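Local coordinates for putative Glycerophosphoryl diester phosphodiesterase (Silicibacter pomeroyi, PDB 3L12), which belongs to the glycerophosphoryl diester phosphodiesterase family, adopts a TIM-barrel fold and carries a magnesium ion in a carboxylate-lined site, at residues Pro279-Thr287 with Arg303-Ser311. Numbering follows the deposited sequence. Where two conformers were deposited one is given.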
loop_
_atom_site.group_PDB
_atom_site.type_symbol
_atom_site.label_atom_id
_atom_site.label_comp_id
_atom_site.label_asym_id
_atom_site.label_seq_id
_atom_site.Cartn_x
_atom_site.Cartn_y
_atom_site.Cartn_z
ATOM N N PRO A 279 -1.240 -14.066 -10.487
ATOM C CA PRO A 279 -2.678 -14.313 -10.501
ATOM C C PRO A 279 -3.121 -15.737 -10.788
ATOM O O PRO A 279 -4.022 -16.267 -10.095
ATOM C CB PRO A 279 -3.169 -13.335 -11.567
ATOM C CG PRO A 279 -2.154 -12.344 -11.692
ATOM C CD PRO A 279 -0.866 -12.847 -11.198
ATOM N N GLU A 280 -2.526 -16.393 -11.780
ATOM C CA GLU A 280 -2.897 -17.773 -12.089
ATOM C C GLU A 280 -2.533 -18.734 -10.945
ATOM O O GLU A 280 -3.190 -19.755 -10.800
ATOM C CB GLU A 280 -2.262 -18.274 -13.415
ATOM C CG GLU A 280 -2.724 -17.592 -14.744
ATOM C CD GLU A 280 -1.665 -17.667 -15.885
ATOM O OE1 GLU A 280 -2.045 -17.701 -17.091
ATOM O OE2 GLU A 280 -0.434 -17.685 -15.572
ATOM N N ASP A 281 -1.469 -18.430 -10.191
ATOM C CA ASP A 281 -1.056 -19.252 -9.030
ATOM C C ASP A 281 -2.004 -19.039 -7.861
ATOM O O ASP A 281 -2.438 -19.990 -7.233
ATOM C CB ASP A 281 0.367 -18.946 -8.612
ATOM C CG ASP A 281 1.418 -19.296 -9.704
ATOM O OD1 ASP A 281 1.184 -20.186 -10.543
ATOM O OD2 ASP A 281 2.479 -18.629 -9.701
ATOM N N ILE A 282 -2.379 -17.793 -7.645
ATOM C CA ILE A 282 -3.360 -17.475 -6.560
ATOM C C ILE A 282 -4.655 -18.207 -6.814
ATOM O O ILE A 282 -5.180 -18.928 -5.948
ATOM C CB ILE A 282 -3.553 -15.971 -6.417
ATOM C CG1 ILE A 282 -2.261 -15.283 -5.969
ATOM C CG2 ILE A 282 -4.700 -15.646 -5.439
ATOM C CD1 ILE A 282 -2.251 -13.753 -6.163
ATOM N N ARG A 283 -5.159 -18.085 -8.045
ATOM C CA ARG A 283 -6.370 -18.768 -8.450
ATOM C C ARG A 283 -6.268 -20.286 -8.300
ATOM O O ARG A 283 -7.174 -20.905 -7.768
ATOM C CB ARG A 283 -6.738 -18.380 -9.902
ATOM C CG ARG A 283 -8.024 -18.942 -10.399
ATOM C CD ARG A 283 -8.452 -18.280 -11.701
ATOM N NE ARG A 283 -8.805 -16.880 -11.542
ATOM C CZ ARG A 283 -10.037 -16.432 -11.253
ATOM N NH1 ARG A 283 -11.068 -17.248 -11.160
ATOM N NH2 ARG A 283 -10.236 -15.134 -11.136
ATOM N N ARG A 284 -5.179 -20.888 -8.768
ATOM C CA ARG A 284 -4.996 -22.349 -8.687
ATOM C C ARG A 284 -4.952 -22.806 -7.229
ATOM O O ARG A 284 -5.582 -23.833 -6.895
ATOM C CB ARG A 284 -3.723 -22.798 -9.423
ATOM C CG ARG A 284 -3.581 -24.298 -9.498
ATOM C CD ARG A 284 -2.440 -24.727 -10.370
ATOM N NE ARG A 284 -1.146 -24.424 -9.766
ATOM C CZ ARG A 284 -0.395 -23.363 -10.045
ATOM N NH1 ARG A 284 -0.764 -22.469 -10.964
ATOM N NH2 ARG A 284 0.751 -23.188 -9.391
HETATM N N MSE A 285 -4.275 -22.039 -6.360
HETATM C CA MSE A 285 -4.195 -22.411 -4.956
HETATM C C MSE A 285 -5.568 -22.329 -4.280
HETATM O O MSE A 285 -5.931 -23.221 -3.540
HETATM C CB MSE A 285 -3.167 -21.584 -4.154
HETATM C CG MSE A 285 -1.746 -21.838 -4.483
HETATM SE SE MSE A 285 -1.196 -23.724 -4.272
HETATM C CE MSE A 285 -1.529 -24.361 -6.033
ATOM N N ALA A 286 -6.333 -21.269 -4.567
ATOM C CA ALA A 286 -7.697 -21.189 -4.048
ATOM C C ALA A 286 -8.520 -22.426 -4.453
ATOM O O ALA A 286 -9.268 -22.977 -3.635
ATOM C CB ALA A 286 -8.400 -19.855 -4.472
ATOM N N THR A 287 -8.467 -22.800 -5.732
ATOM C CA THR A 287 -9.230 -23.937 -6.261
ATOM C C THR A 287 -8.880 -25.274 -5.598
ATOM O O THR A 287 -9.693 -26.182 -5.444
ATOM C CB THR A 287 -8.987 -24.064 -7.781
ATOM O OG1 THR A 287 -9.391 -22.849 -8.420
ATOM C CG2 THR A 287 -9.758 -25.211 -8.410
ATOM N N ARG A 303 -8.634 -9.459 -4.407
ATOM C CA ARG A 303 -9.441 -9.277 -5.620
ATOM C C ARG A 303 -9.743 -10.575 -6.377
ATOM O O ARG A 303 -10.850 -10.765 -6.889
ATOM C CB ARG A 303 -8.791 -8.218 -6.493
ATOM C CG ARG A 303 -8.988 -6.835 -5.926
ATOM C CD ARG A 303 -10.436 -6.256 -6.167
ATOM N NE ARG A 303 -10.628 -6.175 -7.613
ATOM C CZ ARG A 303 -10.152 -5.211 -8.382
ATOM N NH1 ARG A 303 -9.702 -4.064 -7.859
ATOM N NH2 ARG A 303 -10.183 -5.374 -9.690
ATOM N N ILE A 304 -8.792 -11.469 -6.371
ATOM C CA ILE A 304 -8.983 -12.793 -7.003
ATOM C C ILE A 304 -9.982 -13.605 -6.184
ATOM O O ILE A 304 -10.901 -14.168 -6.745
ATOM C CB ILE A 304 -7.663 -13.539 -7.220
ATOM C CG1 ILE A 304 -6.888 -12.898 -8.387
ATOM C CG2 ILE A 304 -7.918 -15.003 -7.467
ATOM C CD1 ILE A 304 -5.456 -13.259 -8.405
ATOM N N LEU A 305 -9.886 -13.550 -4.852
ATOM C CA LEU A 305 -10.876 -14.265 -4.018
ATOM C C LEU A 305 -12.279 -13.706 -4.226
ATOM O O LEU A 305 -13.226 -14.456 -4.447
ATOM C CB LEU A 305 -10.479 -14.304 -2.545
ATOM C CG LEU A 305 -9.177 -15.043 -2.211
ATOM C CD1 LEU A 305 -8.783 -14.873 -0.744
ATOM C CD2 LEU A 305 -9.279 -16.541 -2.563
ATOM N N ILE A 306 -12.409 -12.384 -4.251
ATOM C CA ILE A 306 -13.710 -11.784 -4.527
ATOM C C ILE A 306 -14.244 -12.185 -5.918
ATOM O O ILE A 306 -15.407 -12.484 -6.075
ATOM C CB ILE A 306 -13.645 -10.218 -4.437
ATOM C CG1 ILE A 306 -13.400 -9.722 -3.005
ATOM C CG2 ILE A 306 -14.888 -9.568 -5.052
ATOM C CD1 ILE A 306 -14.406 -10.166 -1.978
ATOM N N ASP A 307 -13.376 -12.195 -6.923
ATOM C CA ASP A 307 -13.763 -12.608 -8.256
ATOM C C ASP A 307 -14.287 -14.079 -8.282
ATOM O O ASP A 307 -15.173 -14.444 -9.081
ATOM C CB ASP A 307 -12.583 -12.501 -9.208
ATOM C CG ASP A 307 -12.997 -12.862 -10.624
ATOM O OD1 ASP A 307 -13.680 -12.017 -11.259
ATOM O OD2 ASP A 307 -12.741 -14.036 -11.044
HETATM N N MSE A 308 -13.751 -14.886 -7.383
HETATM C CA MSE A 308 -14.161 -16.293 -7.192
HETATM C C MSE A 308 -15.317 -16.468 -6.230
HETATM O O MSE A 308 -15.716 -17.594 -5.927
HETATM C CB MSE A 308 -12.948 -17.155 -6.671
HETATM C CG MSE A 308 -11.832 -17.134 -7.656
HETATM SE SE MSE A 308 -10.251 -18.049 -7.049
HETATM C CE MSE A 308 -10.834 -19.893 -7.107
ATOM N N GLY A 309 -15.919 -15.377 -5.783
ATOM C CA GLY A 309 -17.036 -15.439 -4.863
ATOM C C GLY A 309 -16.709 -15.812 -3.437
ATOM O O GLY A 309 -17.628 -16.156 -2.681
ATOM N N LEU A 310 -15.428 -15.755 -3.080
ATOM C CA LEU A 310 -14.942 -16.150 -1.767
ATOM C C LEU A 310 -14.644 -14.890 -0.937
ATOM O O LEU A 310 -14.725 -13.766 -1.420
ATOM C CB LEU A 310 -13.688 -17.001 -1.916
ATOM C CG LEU A 310 -13.838 -18.298 -2.753
ATOM C CD1 LEU A 310 -12.502 -18.937 -3.132
ATOM C CD2 LEU A 310 -14.758 -19.286 -2.052
ATOM N N SER A 311 -14.266 -15.103 0.320
ATOM C CA SER A 311 -13.853 -14.015 1.176
ATOM C C SER A 311 -12.766 -14.554 2.097
ATOM O O SER A 311 -12.441 -15.742 2.068
ATOM C CB SER A 311 -15.058 -13.516 1.956
ATOM O OG SER A 311 -15.532 -14.505 2.847
HETATM O O HOH W 1 -13.998 -16.839 -11.020
#
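Residues 279-287, helical throughout, pack against the last turn of the following helix, 303-307; the two segment axes come within 10.0 Å and cross at -52°, Arg283 lying across from Ile304 and Ala286 from Leu305. In this TIM barrel they belong to the helices before and after strand 292-295, which closes the barrel by pairing with the first strand, 19-23; the contact lies outside that closure. Ile304 pushes its CD1 against the helix start, 3.6 Å from CA of Pro279, while its CG2 meets CG2 of Ile282. One turn on, the methyl of Ala286 meets both Leu305 CD2 and the selenomethionine Met308, whose bent end brings CE within 3.6 Å of Ala286 CB. A Schellman motif with Gly309 at C-prime ends the second helix and turns Leu310 back to the edge of this apolar patch. On the exposed side, Arg283 extends with CG anti to its own N (chi1 -176°), then bends at chi3 and crosses the Met308 side chain obliquely. The guanidinium and Asp307 carboxylate planes are 76° apart; Arg283 NH2 makes a nearly straight 2.7 Å salt bridge to Asp307 OD2, striking that oxygen from above the carboxylate plane. A water adds a second link, accepting from Arg283 NH1 at 3.0 Å and donating to the same Asp307 OD2.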